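Local coordinates for 3-phosphoshikimate 1-carboxyvinyltransferase (Streptomyces sviceus, PDB 7M0O), which probably transfers the enolpyruvyl group of phosphoenolpyruvate to the 5-hydroxyl of shikimate-3-phosphate, the sixth step of chorismate biosynthesis, at residues A[160-165]-A[189-194]; A[12-17]-A[215-220]. All coordinates share one frame; numbering follows the deposited sequence.

Contact 1 of 2, residues A[160-165]-A[189-194]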
ATOM      1  N   LEU A 160     -11.961 -10.074  -5.907  1.00 14.35           N
ATOM      2  CA  LEU A 160     -13.162 -10.285  -6.720  1.00 13.37           C
ATOM      3  C   LEU A 160     -13.252  -9.279  -7.863  1.00 13.75           C
ATOM      4  O   LEU A 160     -13.617  -9.643  -8.990  1.00 14.50           O
ATOM      5  CB  LEU A 160     -14.417 -10.201  -5.848  1.00 18.72           C
ATOM      6  CG  LEU A 160     -14.667 -11.395  -4.930  1.00 19.09           C
ATOM      7  CD1 LEU A 160     -15.917 -11.164  -4.097  1.00 16.21           C
ATOM      8  CD2 LEU A 160     -14.758 -12.707  -5.735  1.00 20.00           C
ATOM      9  N   LEU A 161     -12.936  -8.004  -7.600  1.00 12.43           N
ATOM     10  CA  LEU A 161     -12.894  -7.024  -8.688  1.00 13.35           C
ATOM     11  C   LEU A 161     -11.912  -7.454  -9.771  1.00 11.74           C
ATOM     12  O   LEU A 161     -12.230  -7.435 -10.969  1.00 12.13           O
ATOM     13  CB  LEU A 161     -12.519  -5.639  -8.146  1.00 12.00           C
ATOM     14  CG  LEU A 161     -13.571  -4.932  -7.291  1.00 12.16           C
ATOM     15  CD1 LEU A 161     -12.896  -3.849  -6.435  1.00 15.55           C
ATOM     16  CD2 LEU A 161     -14.644  -4.323  -8.189  1.00 16.56           C
ATOM     17  N   LEU A 162     -10.712  -7.877  -9.366  1.00 12.91           N
ATOM     18  CA  LEU A 162      -9.703  -8.274 -10.339  1.00 10.58           C
ATOM     19  C   LEU A 162     -10.136  -9.508 -11.116  1.00 11.36           C
ATOM     20  O   LEU A 162      -9.817  -9.638 -12.304  1.00 12.40           O
ATOM     21  CB  LEU A 162      -8.366  -8.503  -9.630  1.00  9.82           C
ATOM     22  CG  LEU A 162      -7.692  -7.217  -9.116  1.00 13.44           C
ATOM     23  CD1 LEU A 162      -6.509  -7.550  -8.222  1.00 13.15           C
ATOM     24  CD2 LEU A 162      -7.264  -6.339 -10.250  1.00 12.52           C
ATOM     25  N   LEU A 163     -10.892 -10.402 -10.471  1.00 12.91           N
ATOM     26  CA  LEU A 163     -11.392 -11.608 -11.142  1.00 12.53           C
ATOM     27  C   LEU A 163     -12.415 -11.295 -12.232  1.00 15.74           C
ATOM     28  O   LEU A 163     -12.482 -12.017 -13.244  1.00 12.38           O
ATOM     29  CB  LEU A 163     -11.998 -12.549 -10.091  1.00 12.45           C
ATOM     30  CG  LEU A 163     -12.789 -13.778 -10.564  1.00 11.25           C
ATOM     31  CD1 LEU A 163     -11.872 -14.804 -11.159  1.00 11.84           C
ATOM     32  CD2 LEU A 163     -13.581 -14.394  -9.417  1.00  9.79           C
ATOM     33  N   GLY A 164     -13.217 -10.244 -12.044  1.00 13.28           N
ATOM     34  CA  GLY A 164     -14.365  -9.978 -12.884  1.00 13.94           C
ATOM     35  C   GLY A 164     -14.176 -10.141 -14.382  1.00 13.05           C
ATOM     36  O   GLY A 164     -14.964 -10.836 -15.038  1.00 14.65           O
ATOM     37  N   PRO A 165     -13.172  -9.486 -14.975  1.00 12.16           N
ATOM     38  CA  PRO A 165     -13.005  -9.575 -16.439  1.00 13.86           C
ATOM     39  C   PRO A 165     -12.554 -10.942 -16.924  1.00 15.65           C
ATOM     40  O   PRO A 165     -12.608 -11.193 -18.135  1.00 14.70           O
ATOM     41  CB  PRO A 165     -11.953  -8.493 -16.745  1.00 18.76           C
ATOM     42  CG  PRO A 165     -11.982  -7.563 -15.513  1.00 13.06           C
ATOM     43  CD  PRO A 165     -12.245  -8.509 -14.372  1.00 13.14           C
ATOM     44  N   ALA A 189      -8.604   2.125 -10.628  1.00 14.59           N
ATOM     45  CA  ALA A 189      -7.734   2.867 -11.532  1.00 19.22           C
ATOM     46  C   ALA A 189      -6.724   1.947 -12.213  1.00 15.54           C
ATOM     47  O   ALA A 189      -6.389   2.141 -13.391  1.00 13.57           O
ATOM     48  CB  ALA A 189      -7.018   3.982 -10.774  1.00 14.60           C
ATOM     49  N   MET A 190      -6.213   0.952 -11.486  1.00 15.83           N
ATOM     50  CA  MET A 190      -5.257   0.031 -12.093  1.00 15.34           C
ATOM     51  C   MET A 190      -5.938  -0.840 -13.143  1.00 14.01           C
ATOM     52  O   MET A 190      -5.380  -1.086 -14.223  1.00 12.16           O
ATOM     53  CB  MET A 190      -4.579  -0.814 -11.011  1.00 14.29           C
ATOM     54  CG  MET A 190      -3.696   0.020 -10.060  1.00 12.96           C
ATOM     55  SD  MET A 190      -2.802  -0.945  -8.828  1.00 14.90           S
ATOM     56  CE  MET A 190      -1.694  -1.886  -9.893  1.00 10.77           C
ATOM     57  N   MET A 191      -7.161  -1.297 -12.859  1.00 14.70           N
ATOM     58  CA  MET A 191      -7.912  -2.039 -13.864  1.00 12.73           C
ATOM     59  C   MET A 191      -8.134  -1.194 -15.118  1.00 15.47           C
ATOM     60  O   MET A 191      -8.094  -1.719 -16.240  1.00 16.16           O
ATOM     61  CB  MET A 191      -9.235  -2.529 -13.266  1.00 13.89           C
ATOM     62  CG  MET A 191      -9.084  -3.611 -12.164  1.00 12.17           C
ATOM     63  SD  MET A 191     -10.626  -4.039 -11.319  1.00 13.49           S
ATOM     64  CE  MET A 191     -11.529  -4.816 -12.670  1.00 13.14           C
ATOM     65  N   ARG A 192      -8.325   0.127 -14.952  1.00 17.92           N
ATOM     66  CA  ARG A 192      -8.479   1.009 -16.113  1.00 15.76           C
ATOM     67  C   ARG A 192      -7.195   1.072 -16.926  1.00 13.62           C
ATOM     68  O   ARG A 192      -7.240   1.085 -18.163  1.00 18.00           O
ATOM     69  CB  ARG A 192      -8.908   2.417 -15.677  1.00 20.78           C
ATOM     70  CG  ARG A 192     -10.372   2.541 -15.281  1.00 30.06           C
ATOM     71  CD  ARG A 192     -10.821   4.001 -15.161  1.00 34.21           C
ATOM     72  NE  ARG A 192     -10.292   4.643 -13.960  1.00 41.69           N
ATOM     73  CZ  ARG A 192     -10.903   4.645 -12.777  1.00 38.54           C
ATOM     74  NH1 ARG A 192     -12.073   4.033 -12.629  1.00 38.08           N
ATOM     75  NH2 ARG A 192     -10.346   5.257 -11.740  1.00 33.45           N
ATOM     76  N   ALA A 193      -6.036   1.089 -16.255  1.00 13.42           N
ATOM     77  CA  ALA A 193      -4.767   1.062 -16.973  1.00 15.40           C
ATOM     78  C   ALA A 193      -4.592  -0.226 -17.766  1.00 16.74           C
ATOM     79  O   ALA A 193      -3.858  -0.243 -18.761  1.00 18.69           O
ATOM     80  CB  ALA A 193      -3.600   1.247 -16.001  1.00 17.43           C
ATOM     81  N   PHE A 194      -5.269  -1.295 -17.361  1.00 18.74           N
ATOM     82  CA  PHE A 194      -5.255  -2.551 -18.089  1.00 12.84           C
ATOM     83  C   PHE A 194      -6.526  -2.746 -18.918  1.00 19.09           C
ATOM     84  O   PHE A 194      -6.877  -3.880 -19.256  1.00 17.67           O
ATOM     85  CB  PHE A 194      -5.031  -3.708 -17.103  1.00 15.37           C
ATOM     86  CG  PHE A 194      -3.594  -3.846 -16.652  1.00 12.47           C
ATOM     87  CD1 PHE A 194      -2.746  -4.773 -17.263  1.00 12.06           C
ATOM     88  CD2 PHE A 194      -3.088  -3.052 -15.645  1.00 15.08           C
ATOM     89  CE1 PHE A 194      -1.419  -4.893 -16.871  1.00 13.52           C
ATOM     90  CE2 PHE A 194      -1.762  -3.172 -15.237  1.00 13.54           C
ATOM     91  CZ  PHE A 194      -0.926  -4.089 -15.838  1.00 12.59           C
TER
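Leu-162 and Met-191 mark the nearest approach of the two backbones, with 7.4 Å between their CA atoms, and both segments run in roughly the same sense. Met-191 carries the contact. Its side chain passes Leu-162 and ends against Leu-161 and Pro-165. CG of Met-191 lies 3.8 Å from CD2 of Leu-162. Further out, SD of Met-191 is 4.0 Å from CB of Leu-161. The chain then bends at its last torsion (chi3 67°). This turn brings the methyl CE of Met-191 to 3.2 Å from the carbonyl O of Leu-161, a short approach consistent with a weak C-H...O contact. The same oxygen accepts the backbone N-H of Gly-164. Helices 155-163 and 182-193 belong to a domain of the EPSP synthase fold, an inside-out barrel in which helices fill the middle and sheets form the outer walls. Strand 204-207 supplies such a wall: its Val-207 touches Leu-161, Pro-165 and Met-191. Leu-162 also packs on Leu-17 of helix 8-20. Pro-165 crosses the methionine chain at about a right angle, and its CG is 4.0 Å from Met-191 CE.

Contact 2 of 2, residues A[12-17]-A[215-220]; sequences ARALFL and TTYAIE
This is a small apolar contact between a helix and the edge strand of a sheet. Ala-14 of helix 8-20 faces Tyr-217 and Ile-219, which lie on strand 216-218 and just after it. The two backbones run in roughly opposite senses. They come nearest at Ala-14 and Tyr-217, whose CA atoms are 7.7 Å apart. The short methyl of Ala-14 does the touching on the helix side. CB of Ala-14 meets CD1 of Ile-219 at 3.5 Å, tighter than a usual carbon-carbon contact. The same CB is 4.3 Å from CD2 of Tyr-217 and approaches the ring obliquely. Ile-219 reaches the helix by its longer branch. CG1 sits beside the backbone N (chi1 -60°), and a second bend (chi2 -56°) folds CD1 back toward Tyr-217. CD1 of Ile-219 therefore lies in the plane of the tyrosine ring, at its edge, 3.7 Å from CD2 of Tyr-217. Methyl and ring lie side by side, and both meet Ala-14.

Strand 216-218 pairs in parallel with strand 24-28 through backbone bonds of Tyr-217 to Thr-26 and Val-28, and Leu-27 of that strand also touches Ala-14. Met-190 of helix 182-193 packs on both Ala-14 and Tyr-217. Arg-13, next to Ala-14 on the helix, is predicted to bind shikimate-3-phosphate. Beyond the strand, the backbone of Glu-220 bonds to that of Ser-7. This pairing is consistent with the two chain crossovers that join the domains of EPSP synthases. A buried helix packed on an outer sheet, beside the cleft between domains, is typical of this inside-out fold.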
ATOM      1  N   ALA A  12       1.199  -5.881  -5.669  1.00 13.28           N
ATOM      2  CA  ALA A  12       0.376  -7.089  -5.601  1.00 14.67           C
ATOM      3  C   ALA A  12      -0.699  -7.095  -6.676  1.00 13.93           C
ATOM      4  O   ALA A  12      -0.852  -8.079  -7.414  1.00 14.46           O
ATOM      5  CB  ALA A  12      -0.266  -7.188  -4.215  1.00 16.94           C
ATOM      6  N   ARG A  13      -1.492  -6.018  -6.744  1.00 12.00           N
ATOM      7  CA  ARG A  13      -2.492  -5.899  -7.805  1.00 15.29           C
ATOM      8  C   ARG A  13      -1.851  -5.997  -9.187  1.00 16.06           C
ATOM      9  O   ARG A  13      -2.399  -6.646 -10.087  1.00 14.87           O
ATOM     10  CB  ARG A  13      -3.247  -4.573  -7.685  1.00 13.87           C
ATOM     11  CG  ARG A  13      -4.039  -4.322  -6.392  1.00 16.01           C
ATOM     12  CD  ARG A  13      -4.567  -2.895  -6.498  1.00 22.78           C
ATOM     13  NE  ARG A  13      -5.330  -2.381  -5.362  1.00 30.08           N
ATOM     14  CZ  ARG A  13      -4.806  -1.737  -4.319  1.00 25.06           C
ATOM     15  NH1 ARG A  13      -3.493  -1.545  -4.214  1.00 22.25           N
ATOM     16  NH2 ARG A  13      -5.606  -1.285  -3.370  1.00 28.81           N
ATOM     17  N   ALA A  14      -0.707  -5.334  -9.385  1.00 11.50           N
ATOM     18  CA  ALA A  14      -0.079  -5.313 -10.709  1.00 13.05           C
ATOM     19  C   ALA A  14       0.368  -6.701 -11.150  1.00 11.42           C
ATOM     20  O   ALA A  14       0.348  -7.006 -12.351  1.00 10.96           O
ATOM     21  CB  ALA A  14       1.117  -4.362 -10.713  1.00 10.21           C
ATOM     22  N   LEU A  15       0.827  -7.532 -10.203  1.00 11.33           N
ATOM     23  CA  LEU A  15       1.239  -8.899 -10.539  1.00 10.94           C
ATOM     24  C   LEU A  15       0.054  -9.725 -11.027  1.00 16.45           C
ATOM     25  O   LEU A  15       0.181 -10.510 -11.978  1.00 13.13           O
ATOM     26  CB  LEU A  15       1.882  -9.576  -9.326  1.00 13.68           C
ATOM     27  CG  LEU A  15       3.302  -9.153  -8.991  1.00 17.18           C
ATOM     28  CD1 LEU A  15       3.733  -9.717  -7.646  1.00 16.63           C
ATOM     29  CD2 LEU A  15       4.223  -9.629 -10.068  1.00 18.17           C
ATOM     30  N   PHE A  16      -1.097  -9.579 -10.368  1.00 11.95           N
ATOM     31  CA  PHE A  16      -2.315 -10.240 -10.830  1.00 10.25           C
ATOM     32  C   PHE A  16      -2.664  -9.804 -12.244  1.00 12.62           C
ATOM     33  O   PHE A  16      -2.940 -10.636 -13.115  1.00 14.45           O
ATOM     34  CB  PHE A  16      -3.463  -9.928  -9.863  1.00 10.90           C
ATOM     35  CG  PHE A  16      -4.753 -10.662 -10.169  1.00 13.87           C
ATOM     36  CD1 PHE A  16      -5.501 -10.349 -11.308  1.00 12.21           C
ATOM     37  CD2 PHE A  16      -5.242 -11.636  -9.305  1.00 17.25           C
ATOM     38  CE1 PHE A  16      -6.700 -11.010 -11.598  1.00 13.06           C
ATOM     39  CE2 PHE A  16      -6.451 -12.304  -9.587  1.00 16.61           C
ATOM     40  CZ  PHE A  16      -7.174 -11.983 -10.730  1.00 13.37           C
ATOM     41  N   LEU A  17      -2.710  -8.491 -12.472  1.00 14.02           N
ATOM     42  CA  LEU A  17      -3.088  -7.973 -13.784  1.00 12.96           C
ATOM     43  C   LEU A  17      -2.107  -8.423 -14.867  1.00 13.29           C
ATOM     44  O   LEU A  17      -2.525  -8.783 -15.982  1.00 12.65           O
ATOM     45  CB  LEU A  17      -3.185  -6.450 -13.710  1.00 11.95           C
ATOM     46  CG  LEU A  17      -4.333  -5.987 -12.807  1.00 14.10           C
ATOM     47  CD1 LEU A  17      -4.174  -4.545 -12.346  1.00 11.67           C
ATOM     48  CD2 LEU A  17      -5.645  -6.136 -13.571  1.00 13.84           C
ATOM     49  N   THR A 215       0.134  -4.074 -20.820  1.00 16.23           N
ATOM     50  CA  THR A 215       0.716  -2.749 -20.962  1.00 18.74           C
ATOM     51  C   THR A 215       2.061  -2.716 -20.238  1.00 21.59           C
ATOM     52  O   THR A 215       2.498  -3.706 -19.645  1.00 17.83           O
ATOM     53  CB  THR A 215      -0.256  -1.686 -20.431  1.00 21.58           C
ATOM     54  OG1 THR A 215       0.190  -0.382 -20.822  1.00 22.76           O
ATOM     55  CG2 THR A 215      -0.354  -1.762 -18.909  1.00 22.75           C
ATOM     56  N   THR A 216       2.741  -1.576 -20.331  1.00 18.78           N
ATOM     57  CA  THR A 216       3.873  -1.278 -19.467  1.00 14.22           C
ATOM     58  C   THR A 216       3.318  -0.488 -18.292  1.00 19.85           C
ATOM     59  O   THR A 216       2.698   0.556 -18.497  1.00 20.05           O
ATOM     60  CB  THR A 216       4.957  -0.489 -20.207  1.00 22.49           C
ATOM     61  OG1 THR A 216       5.643  -1.342 -21.130  1.00 22.69           O
ATOM     62  CG2 THR A 216       5.987   0.076 -19.230  1.00 18.69           C
ATOM     63  N   TYR A 217       3.500  -1.000 -17.070  1.00 17.11           N
ATOM     64  CA  TYR A 217       2.897  -0.398 -15.885  1.00 20.44           C
ATOM     65  C   TYR A 217       3.983  -0.144 -14.851  1.00 17.45           C
ATOM     66  O   TYR A 217       4.618  -1.087 -14.367  1.00 16.68           O
ATOM     67  CB  TYR A 217       1.781  -1.269 -15.287  1.00 16.24           C
ATOM     68  CG  TYR A 217       1.042  -0.516 -14.206  1.00 14.24           C
ATOM     69  CD1 TYR A 217       0.046   0.404 -14.526  1.00 16.85           C
ATOM     70  CD2 TYR A 217       1.386  -0.677 -12.871  1.00 13.68           C
ATOM     71  CE1 TYR A 217      -0.596   1.128 -13.530  1.00 18.67           C
ATOM     72  CE2 TYR A 217       0.756   0.036 -11.875  1.00 14.81           C
ATOM     73  CZ  TYR A 217      -0.232   0.935 -12.208  1.00 17.17           C
ATOM     74  OH  TYR A 217      -0.854   1.643 -11.203  1.00 18.14           O
ATOM     75  N   ALA A 218       4.197   1.128 -14.527  1.00 14.92           N
ATOM     76  CA  ALA A 218       5.168   1.533 -13.520  1.00 18.22           C
ATOM     77  C   ALA A 218       4.521   1.532 -12.138  1.00 15.28           C
ATOM     78  O   ALA A 218       3.456   2.137 -11.943  1.00 14.22           O
ATOM     79  CB  ALA A 218       5.717   2.925 -13.843  1.00 16.99           C
ATOM     80  N   ILE A 219       5.182   0.873 -11.186  1.00 14.90           N
ATOM     81  CA  ILE A 219       4.723   0.812  -9.799  1.00 11.17           C
ATOM     82  C   ILE A 219       5.194   2.061  -9.067  1.00  9.89           C
ATOM     83  O   ILE A 219       6.394   2.380  -9.064  1.00 15.73           O
ATOM     84  CB  ILE A 219       5.248  -0.455  -9.102  1.00 13.66           C
ATOM     85  CG1 ILE A 219       4.759  -1.715  -9.821  1.00 21.15           C
ATOM     86  CG2 ILE A 219       4.856  -0.451  -7.601  1.00 12.20           C
ATOM     87  CD1 ILE A 219       3.294  -1.764  -9.936  1.00 21.85           C
ATOM     88  N   GLU A 220       4.255   2.756  -8.428  1.00 10.13           N
ATOM     89  CA  GLU A 220       4.608   3.951  -7.652  1.00 12.52           C
ATOM     90  C   GLU A 220       5.407   3.573  -6.406  1.00 11.31           C
ATOM     91  O   GLU A 220       5.094   2.583  -5.738  1.00 11.70           O
ATOM     92  CB  GLU A 220       3.356   4.713  -7.208  1.00 11.65           C
ATOM     93  CG  GLU A 220       2.635   5.453  -8.301  1.00 15.23           C
ATOM     94  CD  GLU A 220       1.285   6.013  -7.857  1.00 17.36           C
ATOM     95  OE1 GLU A 220       1.034   6.189  -6.632  1.00 15.76           O
ATOM     96  OE2 GLU A 220       0.461   6.275  -8.754  1.00 19.89           O
TER

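Overall arrangement
From the N terminus the chain first forms helix 8-20, which holds one side of contact 2. It then passes through many helices and strands to helix 155-163, where contact 1 begins. Helix 182-193 closes that shorter loop, and strand 216-218 closes the long one. Contact 1 is thus nested within the loop of contact 2. Their centres are 11 Å apart, and they touch directly. Met-190 links them by packing: its CG is 3.5 Å from OH of Tyr-217, and its SD rests against CD of Arg-13. Phe-16 also packs against the carbonyl of Leu-162. Together the contacts tie three helices to the sheet containing strand 216-218.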